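Side-chain contacts in B-agarase (Saccharophagus degradans, PDB 4BQ2), which probably hydrolyses the beta-linkages of agarose from chain ends, as an exo-acting beta-agarase of glycoside hydrolase family 50: residues A308-D313 and Y361-H366; A453-D456 and E461-V464; I488-S493 and S625-K630; A502-P507 and P610-K615; V585-V590 and H597-A602. One frame throughout, in Å; residues are numbered along the deposited sequence.

Interaction 1. Residues A308-D313 and Y361-H366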
# COMPACT_ATOMS: atom_id res chain seq x y z
N ALA A 308 -13.61 16.01 21.58
CA ALA A 308 -13.78 17.11 20.64
C ALA A 308 -14.15 16.55 19.26
O ALA A 308 -13.60 15.54 18.82
CB ALA A 308 -12.51 17.97 20.56
N GLN A 309 -15.10 17.19 18.59
CA GLN A 309 -15.47 16.73 17.25
C GLN A 309 -14.69 17.50 16.19
O GLN A 309 -14.23 18.61 16.44
CB GLN A 309 -16.99 16.84 17.02
CG GLN A 309 -17.50 15.95 15.88
CD GLN A 309 -16.90 14.54 15.86
OE1 GLN A 309 -16.09 14.21 14.98
NE2 GLN A 309 -17.28 13.71 16.84
N ARG A 310 -14.51 16.88 15.03
CA ARG A 310 -13.83 17.54 13.90
C ARG A 310 -14.60 18.79 13.44
O ARG A 310 -15.83 18.85 13.52
CB ARG A 310 -13.70 16.57 12.73
CG ARG A 310 -12.84 15.33 12.99
CD ARG A 310 -12.85 14.39 11.79
NE ARG A 310 -12.52 15.10 10.55
CZ ARG A 310 -11.28 15.36 10.13
NH1 ARG A 310 -10.22 14.94 10.84
NH2 ARG A 310 -11.09 16.03 8.99
N SER A 311 -13.84 19.79 12.98
CA SER A 311 -14.37 20.93 12.24
C SER A 311 -14.58 20.53 10.76
O SER A 311 -13.71 19.87 10.14
CB SER A 311 -13.40 22.12 12.37
OG SER A 311 -13.49 23.02 11.27
N ALA A 312 -15.73 20.92 10.21
CA ALA A 312 -16.07 20.58 8.83
C ALA A 312 -15.12 21.23 7.81
O ALA A 312 -15.00 20.75 6.69
CB ALA A 312 -17.53 20.94 8.53
N ASP A 313 -14.45 22.30 8.22
CA ASP A 313 -13.51 23.01 7.34
C ASP A 313 -12.05 22.49 7.41
O ASP A 313 -11.20 22.98 6.68
CB ASP A 313 -13.53 24.52 7.62
CG ASP A 313 -14.82 25.18 7.19
OD1 ASP A 313 -15.58 24.57 6.39
OD2 ASP A 313 -15.08 26.31 7.66
N TYR A 361 -6.77 9.00 20.23
CA TYR A 361 -8.17 8.69 19.97
C TYR A 361 -8.49 8.97 18.50
O TYR A 361 -8.23 10.07 18.00
CB TYR A 361 -9.12 9.49 20.87
CG TYR A 361 -10.54 8.99 20.77
CD1 TYR A 361 -10.99 7.94 21.58
CD2 TYR A 361 -11.42 9.51 19.81
CE1 TYR A 361 -12.29 7.46 21.47
CE2 TYR A 361 -12.73 9.03 19.69
CZ TYR A 361 -13.15 8.00 20.52
OH TYR A 361 -14.43 7.50 20.41
N ARG A 362 -9.06 7.99 17.80
CA ARG A 362 -9.52 8.24 16.44
C ARG A 362 -11.05 8.29 16.39
O ARG A 362 -11.71 7.48 17.02
CB ARG A 362 -8.94 7.18 15.49
CG ARG A 362 -7.44 7.33 15.23
CD ARG A 362 -7.06 8.76 14.82
NE ARG A 362 -5.70 8.84 14.27
CZ ARG A 362 -4.91 9.90 14.35
NH1 ARG A 362 -5.29 11.01 15.00
NH2 ARG A 362 -3.69 9.84 13.81
N ARG A 363 -11.61 9.25 15.66
CA ARG A 363 -13.07 9.44 15.64
C ARG A 363 -13.71 8.70 14.48
O ARG A 363 -14.93 8.60 14.39
CB ARG A 363 -13.43 10.93 15.65
CG ARG A 363 -12.86 11.63 16.88
CD ARG A 363 -12.81 13.13 16.66
NE ARG A 363 -11.58 13.53 15.96
CZ ARG A 363 -11.09 14.77 15.93
NH1 ARG A 363 -11.72 15.78 16.57
NH2 ARG A 363 -9.97 15.02 15.27
N SER A 364 -12.87 8.14 13.61
CA SER A 364 -13.35 7.31 12.51
C SER A 364 -12.29 6.27 12.17
O SER A 364 -11.17 6.32 12.68
CB SER A 364 -13.67 8.17 11.29
OG SER A 364 -12.50 8.83 10.86
N ALA A 365 -12.66 5.32 11.30
CA ALA A 365 -11.74 4.29 10.83
C ALA A 365 -12.20 3.92 9.44
O ALA A 365 -13.38 4.07 9.13
CB ALA A 365 -11.79 3.07 11.74
N HIS A 366 -11.29 3.44 8.60
CA HIS A 366 -11.71 3.00 7.26
C HIS A 366 -12.35 1.63 7.40
O HIS A 366 -13.41 1.36 6.81
CB HIS A 366 -10.52 2.94 6.30
CG HIS A 366 -10.80 2.17 5.03
ND1 HIS A 366 -11.28 2.78 3.88
CD2 HIS A 366 -10.64 0.87 4.73
CE1 HIS A 366 -11.38 1.86 2.93
NE2 HIS A 366 -11.00 0.70 3.42
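Arg-363 carries this surface contact, reaching from the end of strand 359-362 to the carbonyl of Ala-308 and the side chains of Gln-309 and Arg-310. Along 361-366, Tyr-361 comes first. Its ring edge meets CG of Arg-363 in plane.

Arg-363 follows. Its chain bends at chi3 (-85°), which turns the guanidinium across the 308-310 backbone. NH1 donates to Ala-308 O at 2.9 Å. NH1 comes in from above the plane of the carbonyl, 55° off it. NH1 also lies 3.4 Å from Arg-310 N, but both are donors and no bond forms. CG of Arg-310 rests over the centre of one guanidinium face, 3.5 Å above its plane. CD of Arg-363 passes 3.8 Å from OE1 of Gln-309, and that oxygen accepts from Arg-310 N at 3.1 Å.

The two guanidinium planes stand 75° apart, with NH1 of Arg-310 4.4 Å from NH2 of Arg-363. The like charges meet around one acid. Glu-318 forms salt bridges to both arginines, through OE1 to Arg-310 and OE2 to Arg-363, and Thr-316 O takes a further bond from Arg-310. The shared carboxylate probably offsets the proximity of the two positive groups.

Interaction 2. Residues A453-D456 and E461-V464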
# COMPACT_ATOMS: atom_id res chain seq x y z
N ALA A 453 -15.40 8.00 -1.36
CA ALA A 453 -16.12 8.40 -2.57
C ALA A 453 -15.30 9.40 -3.40
O ALA A 453 -14.46 10.13 -2.86
CB ALA A 453 -17.46 9.02 -2.20
N MET A 454 -15.58 9.44 -4.70
CA MET A 454 -14.86 10.33 -5.62
C MET A 454 -15.50 11.71 -5.67
O MET A 454 -16.73 11.84 -5.51
CB MET A 454 -14.81 9.68 -7.01
CG MET A 454 -13.89 8.47 -7.05
SD MET A 454 -12.14 8.91 -6.80
CE MET A 454 -11.76 9.59 -8.42
N PRO A 455 -14.68 12.77 -5.86
CA PRO A 455 -15.20 14.10 -5.83
C PRO A 455 -15.94 14.45 -7.11
O PRO A 455 -15.56 13.99 -8.18
CB PRO A 455 -13.93 14.98 -5.72
CG PRO A 455 -12.86 14.16 -6.41
CD PRO A 455 -13.20 12.75 -5.99
N ASP A 456 -16.98 15.26 -6.99
CA ASP A 456 -17.58 15.86 -8.20
C ASP A 456 -16.78 17.10 -8.53
O ASP A 456 -17.00 18.16 -7.97
CB ASP A 456 -19.06 16.25 -8.01
CG ASP A 456 -19.70 16.65 -9.34
OD1 ASP A 456 -18.97 17.25 -10.16
OD2 ASP A 456 -20.90 16.32 -9.58
N GLU A 461 -17.73 24.01 -5.32
CA GLU A 461 -17.21 23.71 -3.98
C GLU A 461 -16.00 22.77 -3.98
O GLU A 461 -15.17 22.88 -3.05
CB GLU A 461 -18.30 23.16 -3.06
CG GLU A 461 -17.87 22.95 -1.60
CD GLU A 461 -17.57 24.25 -0.85
OE1 GLU A 461 -17.86 25.36 -1.40
OE2 GLU A 461 -17.05 24.18 0.29
N PHE A 462 -15.89 21.87 -4.96
CA PHE A 462 -14.65 21.12 -5.08
C PHE A 462 -13.45 22.08 -5.26
O PHE A 462 -12.43 21.97 -4.56
CB PHE A 462 -14.68 20.03 -6.18
CG PHE A 462 -13.35 19.31 -6.34
CD1 PHE A 462 -12.90 18.42 -5.36
CD2 PHE A 462 -12.52 19.58 -7.43
CE1 PHE A 462 -11.67 17.78 -5.49
CE2 PHE A 462 -11.29 18.93 -7.56
CZ PHE A 462 -10.86 18.04 -6.59
N LYS A 463 -13.57 23.03 -6.19
CA LYS A 463 -12.50 24.00 -6.39
C LYS A 463 -12.24 24.85 -5.14
O LYS A 463 -11.08 25.15 -4.77
CB LYS A 463 -12.81 24.91 -7.59
CG LYS A 463 -11.79 26.04 -7.78
CD LYS A 463 -11.94 26.70 -9.15
CE LYS A 463 -11.10 27.96 -9.27
NZ LYS A 463 -11.19 28.53 -10.65
N VAL A 464 -13.32 25.27 -4.47
CA VAL A 464 -13.19 25.98 -3.18
C VAL A 464 -12.28 25.19 -2.21
O VAL A 464 -11.35 25.74 -1.60
CB VAL A 464 -14.59 26.28 -2.55
CG1 VAL A 464 -14.47 26.92 -1.15
CG2 VAL A 464 -15.39 27.19 -3.48
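Phe-462 of helix 460-477 packs against Pro-455 and Asp-456 at the end of the short strand 454-455. Its CG is anti to the backbone N (chi1 177°), which sends the ring away from its own helix and toward the proline.

CB is the first atom to touch. It lies 3.5 Å from Asp-456 O, a backbone atom, while CB of Asp-456 points away from the helix. CG is at a looser 4.2 Å from the same oxygen. Further out, the CD1–CE1 side of the ring meets the proline. CD1 is 3.6 Å from Pro-455 CB, and CE1 is equally close to that carbon. CE1 also comes within 3.9 Å of Pro-455 CG. The proline ring and the phenyl group run alongside each other in the same direction. The far side of the ring, CE2 and CZ, turns to Val-585 and Val-586 of helix 565-593. The ring of Phe-441 completes the surroundings with an edge-to-face contact.

The polar side chain beside this apolar patch has its own partner: Asp-456 OD1 bonds to Thr-520 OG1.

The strand pairs with 443-444 as a small antiparallel ladder. Helix 460-477 links the adjacent parallel strands 431-435 and 483-488. This is a beta-alpha-beta crossover, the repeating element of the (beta/alpha)8 barrel expected for this family.

Interaction 3. Residues I488-S493 and S625-K630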
# COMPACT_ATOMS: atom_id res chain seq x y z
N ILE A 488 -0.87 15.77 -4.15
CA ILE A 488 -2.22 16.07 -3.69
C ILE A 488 -3.06 14.79 -3.84
O ILE A 488 -3.10 14.19 -4.92
CB ILE A 488 -2.88 17.24 -4.45
CG1 ILE A 488 -2.10 18.56 -4.28
CG2 ILE A 488 -4.34 17.41 -3.99
CD1 ILE A 488 -2.12 19.21 -2.88
N ASP A 489 -3.70 14.37 -2.74
CA ASP A 489 -4.55 13.16 -2.73
C ASP A 489 -3.72 11.89 -2.92
O ASP A 489 -2.52 11.97 -2.99
CB ASP A 489 -5.70 13.25 -3.75
CG ASP A 489 -6.79 14.22 -3.33
OD1 ASP A 489 -6.91 14.54 -2.10
OD2 ASP A 489 -7.54 14.68 -4.24
N ASN A 490 -4.35 10.71 -2.97
CA ASN A 490 -3.61 9.48 -3.00
C ASN A 490 -4.54 8.32 -3.33
O ASN A 490 -5.61 8.20 -2.69
CB ASN A 490 -3.00 9.24 -1.60
CG ASN A 490 -2.28 7.91 -1.49
OD1 ASN A 490 -1.23 7.75 -2.10
ND2 ASN A 490 -2.80 6.99 -0.66
N GLU A 491 -4.17 7.50 -4.32
CA GLU A 491 -4.89 6.24 -4.61
C GLU A 491 -6.42 6.43 -4.69
O GLU A 491 -7.21 5.71 -4.07
CB GLU A 491 -4.52 5.19 -3.55
CG GLU A 491 -3.03 4.86 -3.55
CD GLU A 491 -2.67 3.67 -2.68
OE1 GLU A 491 -3.58 3.13 -2.00
OE2 GLU A 491 -1.48 3.27 -2.67
N LYS A 492 -6.83 7.41 -5.49
CA LYS A 492 -8.24 7.66 -5.72
C LYS A 492 -8.78 6.54 -6.60
O LYS A 492 -8.08 6.01 -7.45
CB LYS A 492 -8.44 9.04 -6.38
CG LYS A 492 -7.83 10.19 -5.56
CD LYS A 492 -8.36 11.57 -6.02
CE LYS A 492 -9.77 11.79 -5.45
NZ LYS A 492 -9.81 11.96 -3.96
N SER A 493 -10.04 6.18 -6.37
CA SER A 493 -10.67 5.13 -7.18
C SER A 493 -11.17 5.67 -8.53
O SER A 493 -12.38 5.90 -8.71
CB SER A 493 -11.82 4.49 -6.39
OG SER A 493 -11.30 3.74 -5.28
N SER A 625 2.88 10.65 -10.65
CA SER A 625 3.25 9.71 -9.56
C SER A 625 2.44 8.43 -9.60
O SER A 625 1.22 8.46 -9.87
CB SER A 625 3.07 10.34 -8.18
OG SER A 625 1.85 11.04 -8.14
N TYR A 626 3.13 7.33 -9.34
CA TYR A 626 2.53 5.99 -9.29
C TYR A 626 3.02 5.31 -8.00
O TYR A 626 4.20 5.43 -7.63
CB TYR A 626 3.02 5.13 -10.46
CG TYR A 626 2.87 5.75 -11.86
CD1 TYR A 626 1.68 5.61 -12.59
CD2 TYR A 626 3.91 6.50 -12.42
CE1 TYR A 626 1.54 6.18 -13.87
CE2 TYR A 626 3.78 7.07 -13.70
CZ TYR A 626 2.59 6.91 -14.41
OH TYR A 626 2.46 7.48 -15.66
N ASN A 627 2.13 4.57 -7.36
CA ASN A 627 2.50 3.66 -6.24
C ASN A 627 2.53 2.26 -6.87
O ASN A 627 1.54 1.85 -7.45
CB ASN A 627 1.42 3.70 -5.15
CG ASN A 627 1.36 5.04 -4.46
OD1 ASN A 627 2.26 5.86 -4.63
ND2 ASN A 627 0.29 5.29 -3.70
N SER A 628 3.64 1.53 -6.75
CA SER A 628 3.75 0.25 -7.44
C SER A 628 4.41 -0.78 -6.52
O SER A 628 5.65 -0.83 -6.36
CB SER A 628 4.51 0.37 -8.79
OG SER A 628 4.49 -0.87 -9.52
N TYR A 629 3.56 -1.57 -5.88
CA TYR A 629 4.04 -2.59 -4.98
C TYR A 629 4.23 -3.89 -5.76
O TYR A 629 3.35 -4.73 -5.82
CB TYR A 629 3.03 -2.78 -3.86
CG TYR A 629 2.92 -1.60 -2.89
CD1 TYR A 629 3.83 -1.45 -1.85
CD2 TYR A 629 1.88 -0.70 -2.98
CE1 TYR A 629 3.72 -0.39 -0.95
CE2 TYR A 629 1.76 0.37 -2.09
CZ TYR A 629 2.69 0.50 -1.06
OH TYR A 629 2.57 1.54 -0.14
N LYS A 630 5.43 -4.04 -6.30
CA LYS A 630 5.81 -5.18 -7.13
C LYS A 630 7.28 -5.39 -6.81
O LYS A 630 7.86 -4.64 -6.00
CB LYS A 630 5.67 -4.82 -8.64
CG LYS A 630 4.30 -4.30 -9.08
CD LYS A 630 3.21 -5.38 -9.00
CE LYS A 630 1.86 -4.73 -9.28
NZ LYS A 630 0.70 -5.41 -8.65
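Glu-491 meets Asn-627 because its side chain leaves beside the backbone N (chi1 -61°) and then runs extended to the carboxylate. Asn-627 also turns its amide to the side of the backbone N (chi1 -68°), and the two side chains cross at about a right angle.

ND2 of Asn-627 donates to OE2 of Glu-491 at 2.9 Å, with an N-H...O angle of 157°. The oxygen is approached on its anti side, near the carboxylate plane. The bond also lies close to the amide plane of Asn-627, although the two groups are turned steeply against each other. A second, weak bond runs from the same nitrogen to OD1 of Asn-490 at 3.3 Å. The amide nitrogen is thus held between two neighbouring residues of the 488-493 loop.

The loop follows strand 483-488. In glycoside hydrolases of clan GH-A, the Glu of an Asn-Glu pair at the end of the fourth strand is the acid/base. Asn-490 and Glu-491 are consistent with that pattern.

Second partners fix these groups further. OE1 of Glu-491 bonds to Trp-451 NE1, and OD1 of Asn-490 accepts from Arg-603 NE. OE2 of Glu-491 also lies at the ring edge of Tyr-629, 4.4 Å from its CE2. The hydroxyl of Tyr-629 bonds to Glu-652 on strand 648-652, and a glycerol, probably from the crystallisation liquor, lies about 3 Å from the tyrosine side chain.

Interaction 4. Residues A502-P507 and P610-K615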
# COMPACT_ATOMS: atom_id res chain seq x y z
N ALA A 502 -15.57 -2.21 -14.90
CA ALA A 502 -14.89 -1.72 -13.68
C ALA A 502 -14.07 -0.50 -14.07
O ALA A 502 -14.11 0.53 -13.42
CB ALA A 502 -14.01 -2.79 -13.07
N GLN A 503 -13.33 -0.63 -15.15
CA GLN A 503 -12.48 0.46 -15.64
C GLN A 503 -13.27 1.76 -15.88
O GLN A 503 -12.81 2.88 -15.54
CB GLN A 503 -11.71 0.04 -16.89
CG GLN A 503 -10.99 1.23 -17.54
CD GLN A 503 -9.59 0.94 -18.04
OE1 GLN A 503 -9.27 1.30 -19.18
NE2 GLN A 503 -8.72 0.38 -17.19
N TYR A 504 -14.47 1.61 -16.43
CA TYR A 504 -15.33 2.77 -16.75
C TYR A 504 -16.42 2.96 -15.72
O TYR A 504 -17.53 3.45 -16.01
CB TYR A 504 -15.89 2.65 -18.20
CG TYR A 504 -14.76 2.74 -19.19
CD1 TYR A 504 -14.02 3.92 -19.31
CD2 TYR A 504 -14.37 1.64 -19.95
CE1 TYR A 504 -12.94 4.01 -20.19
CE2 TYR A 504 -13.31 1.71 -20.84
CZ TYR A 504 -12.60 2.91 -20.96
OH TYR A 504 -11.54 3.00 -21.80
N GLY A 505 -16.11 2.60 -14.48
CA GLY A 505 -17.11 2.68 -13.41
C GLY A 505 -17.64 4.07 -13.14
O GLY A 505 -18.81 4.23 -12.82
N ILE A 506 -16.78 5.10 -13.25
CA ILE A 506 -17.25 6.49 -13.02
C ILE A 506 -18.24 6.93 -14.11
O ILE A 506 -19.31 7.43 -13.78
CB ILE A 506 -16.08 7.49 -12.81
CG1 ILE A 506 -15.35 7.16 -11.49
CG2 ILE A 506 -16.61 8.92 -12.72
CD1 ILE A 506 -14.07 7.97 -11.30
N PRO A 507 -17.90 6.74 -15.42
CA PRO A 507 -18.91 7.02 -16.44
C PRO A 507 -20.20 6.21 -16.27
O PRO A 507 -21.27 6.78 -16.34
CB PRO A 507 -18.20 6.65 -17.74
CG PRO A 507 -16.80 7.04 -17.47
CD PRO A 507 -16.56 6.60 -16.02
N PRO A 610 -6.44 3.77 -15.10
CA PRO A 610 -6.88 3.70 -16.50
C PRO A 610 -6.15 4.78 -17.31
O PRO A 610 -5.90 5.88 -16.78
CB PRO A 610 -8.36 4.05 -16.44
CG PRO A 610 -8.75 4.09 -15.01
CD PRO A 610 -7.50 4.28 -14.22
N MET A 611 -5.78 4.45 -18.54
CA MET A 611 -4.96 5.36 -19.34
C MET A 611 -5.56 6.74 -19.54
O MET A 611 -4.83 7.70 -19.69
CB MET A 611 -4.56 4.72 -20.67
CG MET A 611 -3.10 4.97 -21.05
SD MET A 611 -1.83 4.56 -19.80
CE MET A 611 -1.51 2.82 -20.06
N GLU A 612 -6.88 6.86 -19.55
CA GLU A 612 -7.50 8.16 -19.75
C GLU A 612 -7.11 9.10 -18.61
O GLU A 612 -6.92 10.30 -18.81
CB GLU A 612 -9.03 8.03 -19.82
CG GLU A 612 -9.51 7.32 -21.08
CD GLU A 612 -9.67 5.81 -20.97
OE1 GLU A 612 -9.16 5.17 -20.01
OE2 GLU A 612 -10.38 5.26 -21.87
N VAL A 613 -6.97 8.53 -17.41
CA VAL A 613 -6.66 9.29 -16.21
C VAL A 613 -5.16 9.59 -16.16
O VAL A 613 -4.75 10.71 -15.76
CB VAL A 613 -7.12 8.50 -14.97
CG1 VAL A 613 -6.75 9.24 -13.71
CG2 VAL A 613 -8.64 8.33 -15.01
N VAL A 614 -4.35 8.63 -16.59
CA VAL A 614 -2.91 8.84 -16.65
C VAL A 614 -2.60 9.98 -17.64
O VAL A 614 -1.80 10.85 -17.34
CB VAL A 614 -2.16 7.56 -17.07
CG1 VAL A 614 -0.67 7.84 -17.09
CG2 VAL A 614 -2.43 6.39 -16.11
N LYS A 615 -3.26 9.98 -18.79
CA LYS A 615 -2.97 11.03 -19.80
C LYS A 615 -3.39 12.43 -19.31
O LYS A 615 -2.71 13.43 -19.57
CB LYS A 615 -3.63 10.68 -21.12
CG LYS A 615 -2.90 9.53 -21.82
CD LYS A 615 -3.72 8.96 -22.97
CE LYS A 615 -2.87 8.13 -23.92
NZ LYS A 615 -3.73 7.47 -24.95
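The ring of Tyr-504 receives OE2 of Glu-612 at its edge, in plane, and carries CG of Gln-503 over the centre of one face, 4.0 Å above it. The carboxylate of Glu-612 stands almost upright to the ring, at 81°. Its plane is also nearly perpendicular to the amide of Gln-503.

The polar link is one short bond. Tyr-504 OH donates to Glu-612 OE2 at 2.5 Å. The hydroxyl uses the syn lone pair of that oxygen, on the side of OE1. OE2 is also 3.3 Å from ring atom CE1 of Tyr-504, so it rests beside the ring as well as at the hydroxyl. The chain of Glu-612 bends at chi2 (91°), which swings the carboxylate to the tyrosine.

The amide of Gln-503 packs on Pro-610 by van der Waals contact. CD of Gln-503 lies 3.7 Å from Pro-610 CB, and NE2 is 3.8 Å from the same carbon. Gln-503 and Pro-610 run alongside in opposing senses. OE1 of Gln-503 keeps 4.0 Å from OE1 of Glu-612.

The contact joins helices 500-503 and 505-511, separated by Tyr-504, to the start of helix 611-620. Pro-610 holds the N-cap position of that helix. Its carbonyl accepts from both Val-613 N and Val-614 N.

OE2 of Glu-612 has a second hydroxyl partner, Ser-572 OG of helix 565-593. Two hydroxyls on one oxygen, close to a helix start, would probably favour an ionised carboxylate.

Interaction 5. Residues V585-V590 and H597-A602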
# COMPACT_ATOMS: atom_id res chain seq x y z
N VAL A 585 -8.31 21.50 -11.96
CA VAL A 585 -8.65 22.22 -10.73
C VAL A 585 -7.52 22.11 -9.70
O VAL A 585 -7.15 23.11 -9.08
CB VAL A 585 -9.98 21.74 -10.12
CG1 VAL A 585 -10.16 22.27 -8.70
CG2 VAL A 585 -11.12 22.22 -10.98
N VAL A 586 -6.99 20.91 -9.52
CA VAL A 586 -5.93 20.73 -8.52
C VAL A 586 -4.66 21.48 -8.91
O VAL A 586 -4.06 22.19 -8.06
CB VAL A 586 -5.63 19.26 -8.22
CG1 VAL A 586 -4.36 19.11 -7.38
CG2 VAL A 586 -6.79 18.64 -7.46
N HIS A 587 -4.25 21.34 -10.16
CA HIS A 587 -3.08 22.05 -10.63
C HIS A 587 -3.26 23.56 -10.44
O HIS A 587 -2.35 24.24 -9.98
CB HIS A 587 -2.76 21.74 -12.09
CG HIS A 587 -1.71 22.62 -12.65
ND1 HIS A 587 -1.99 23.72 -13.42
CD2 HIS A 587 -0.36 22.58 -12.53
CE1 HIS A 587 -0.87 24.32 -13.76
NE2 HIS A 587 0.14 23.66 -13.22
N GLY A 588 -4.45 24.07 -10.78
CA GLY A 588 -4.74 25.50 -10.66
C GLY A 588 -4.57 26.01 -9.23
O GLY A 588 -3.99 27.09 -9.03
N ALA A 589 -5.10 25.25 -8.26
CA ALA A 589 -4.94 25.58 -6.85
C ALA A 589 -3.48 25.54 -6.39
O ALA A 589 -3.04 26.47 -5.71
CB ALA A 589 -5.82 24.69 -5.96
N VAL A 590 -2.74 24.51 -6.77
CA VAL A 590 -1.35 24.39 -6.35
C VAL A 590 -0.57 25.55 -6.95
O VAL A 590 0.18 26.24 -6.23
CB VAL A 590 -0.76 23.03 -6.75
CG1 VAL A 590 0.77 23.00 -6.56
CG2 VAL A 590 -1.43 21.92 -5.93
N HIS A 597 6.57 25.73 -7.26
CA HIS A 597 6.80 24.34 -6.88
C HIS A 597 6.16 23.34 -7.81
O HIS A 597 5.09 23.60 -8.37
CB HIS A 597 6.38 24.12 -5.42
CG HIS A 597 7.32 24.77 -4.47
ND1 HIS A 597 7.20 26.09 -4.09
CD2 HIS A 597 8.41 24.29 -3.83
CE1 HIS A 597 8.19 26.40 -3.28
NE2 HIS A 597 8.93 25.32 -3.08
N LEU A 598 6.85 22.21 -8.01
CA LEU A 598 6.35 21.11 -8.86
C LEU A 598 5.10 20.49 -8.27
O LEU A 598 5.00 20.28 -7.04
CB LEU A 598 7.41 20.02 -8.97
CG LEU A 598 8.71 20.46 -9.60
CD1 LEU A 598 9.75 19.36 -9.44
CD2 LEU A 598 8.44 20.77 -11.07
N TYR A 599 4.12 20.23 -9.14
CA TYR A 599 2.93 19.54 -8.70
C TYR A 599 3.13 18.09 -9.12
O TYR A 599 3.40 17.80 -10.28
CB TYR A 599 1.66 20.16 -9.32
CG TYR A 599 0.45 19.24 -9.32
CD1 TYR A 599 0.06 18.56 -8.16
CD2 TYR A 599 -0.32 19.09 -10.47
CE1 TYR A 599 -1.03 17.71 -8.16
CE2 TYR A 599 -1.42 18.25 -10.50
CZ TYR A 599 -1.76 17.55 -9.35
OH TYR A 599 -2.86 16.74 -9.38
N LEU A 600 2.96 17.17 -8.18
CA LEU A 600 3.40 15.79 -8.38
C LEU A 600 2.27 14.78 -8.59
O LEU A 600 2.48 13.58 -8.42
CB LEU A 600 4.28 15.36 -7.20
CG LEU A 600 5.47 16.29 -6.87
CD1 LEU A 600 6.03 15.87 -5.53
CD2 LEU A 600 6.55 16.27 -7.97
N GLY A 601 1.08 15.23 -8.96
CA GLY A 601 0.03 14.24 -9.31
C GLY A 601 -0.69 13.62 -8.11
O GLY A 601 -0.69 14.22 -7.04
N ALA A 602 -1.26 12.42 -8.28
CA ALA A 602 -2.25 11.91 -7.33
C ALA A 602 -1.96 10.48 -6.91
O ALA A 602 -2.83 9.83 -6.29
CB ALA A 602 -3.67 12.04 -7.91
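Tyr-599 packs against Val-586, His-587 and Val-590, three residues on one side of helix 565-593. Apolar packing carries most of it. CG1 of Val-586 meets the hydroxyl end of the ring, 3.4 Å from OH and 3.6 Å from CZ. At the other end, CG1 of Val-590 lies 4.1 Å from CB of Tyr-599. Both valines stand roughly perpendicular to the tyrosine side chain. With chi1 at 159° the ring swings opposite the backbone N and so reaches the helix.

This is consistent with the helix-on-strand packing of the (beta/alpha)8 barrel expected for this family. Helix 565-593 runs before strand 598-599, which pairs with 483-488, and Ile-488 of that strand touches both valines.

Contacts between rings and CH groups involve the histidine. CB of His-587 is 3.9 Å from CD2 of Tyr-599, and that ring carbon sits at the edge of the imidazole. A glycerol, probably from the crystallisation liquor, lies about 3 Å from the His-587 side chain.

Within 597-602, N of Gly-601 sits over one face of the Tyr-599 ring, off its centre, 3.3 Å above the plane. The backbone N of Tyr-599 itself bonds to OD2 of Asp-622.

Overall arrangement
Along the chain, interaction 1 comes first and closes the loop from 308 to 366, tying the end of strand 359-362 to a surface loop. Interaction 2 closes next, over a very short turn, and joins strand 454-455 to helix 460-477. Interaction 3 then opens a long loop, from 488 to 630, between the ends of strands 483-488 and 624-627. Interaction 4 falls within it and joins helices 500-503 and 505-511 to helix 611-620. Interaction 5 lies within interaction 4 and joins helix 565-593 to strand 598-599. The three are concentric and none cross. Interaction 3 touches interactions 2, 4 and 5. Interaction 2 also touches 4 and 5. Interaction 1 touches none of the others.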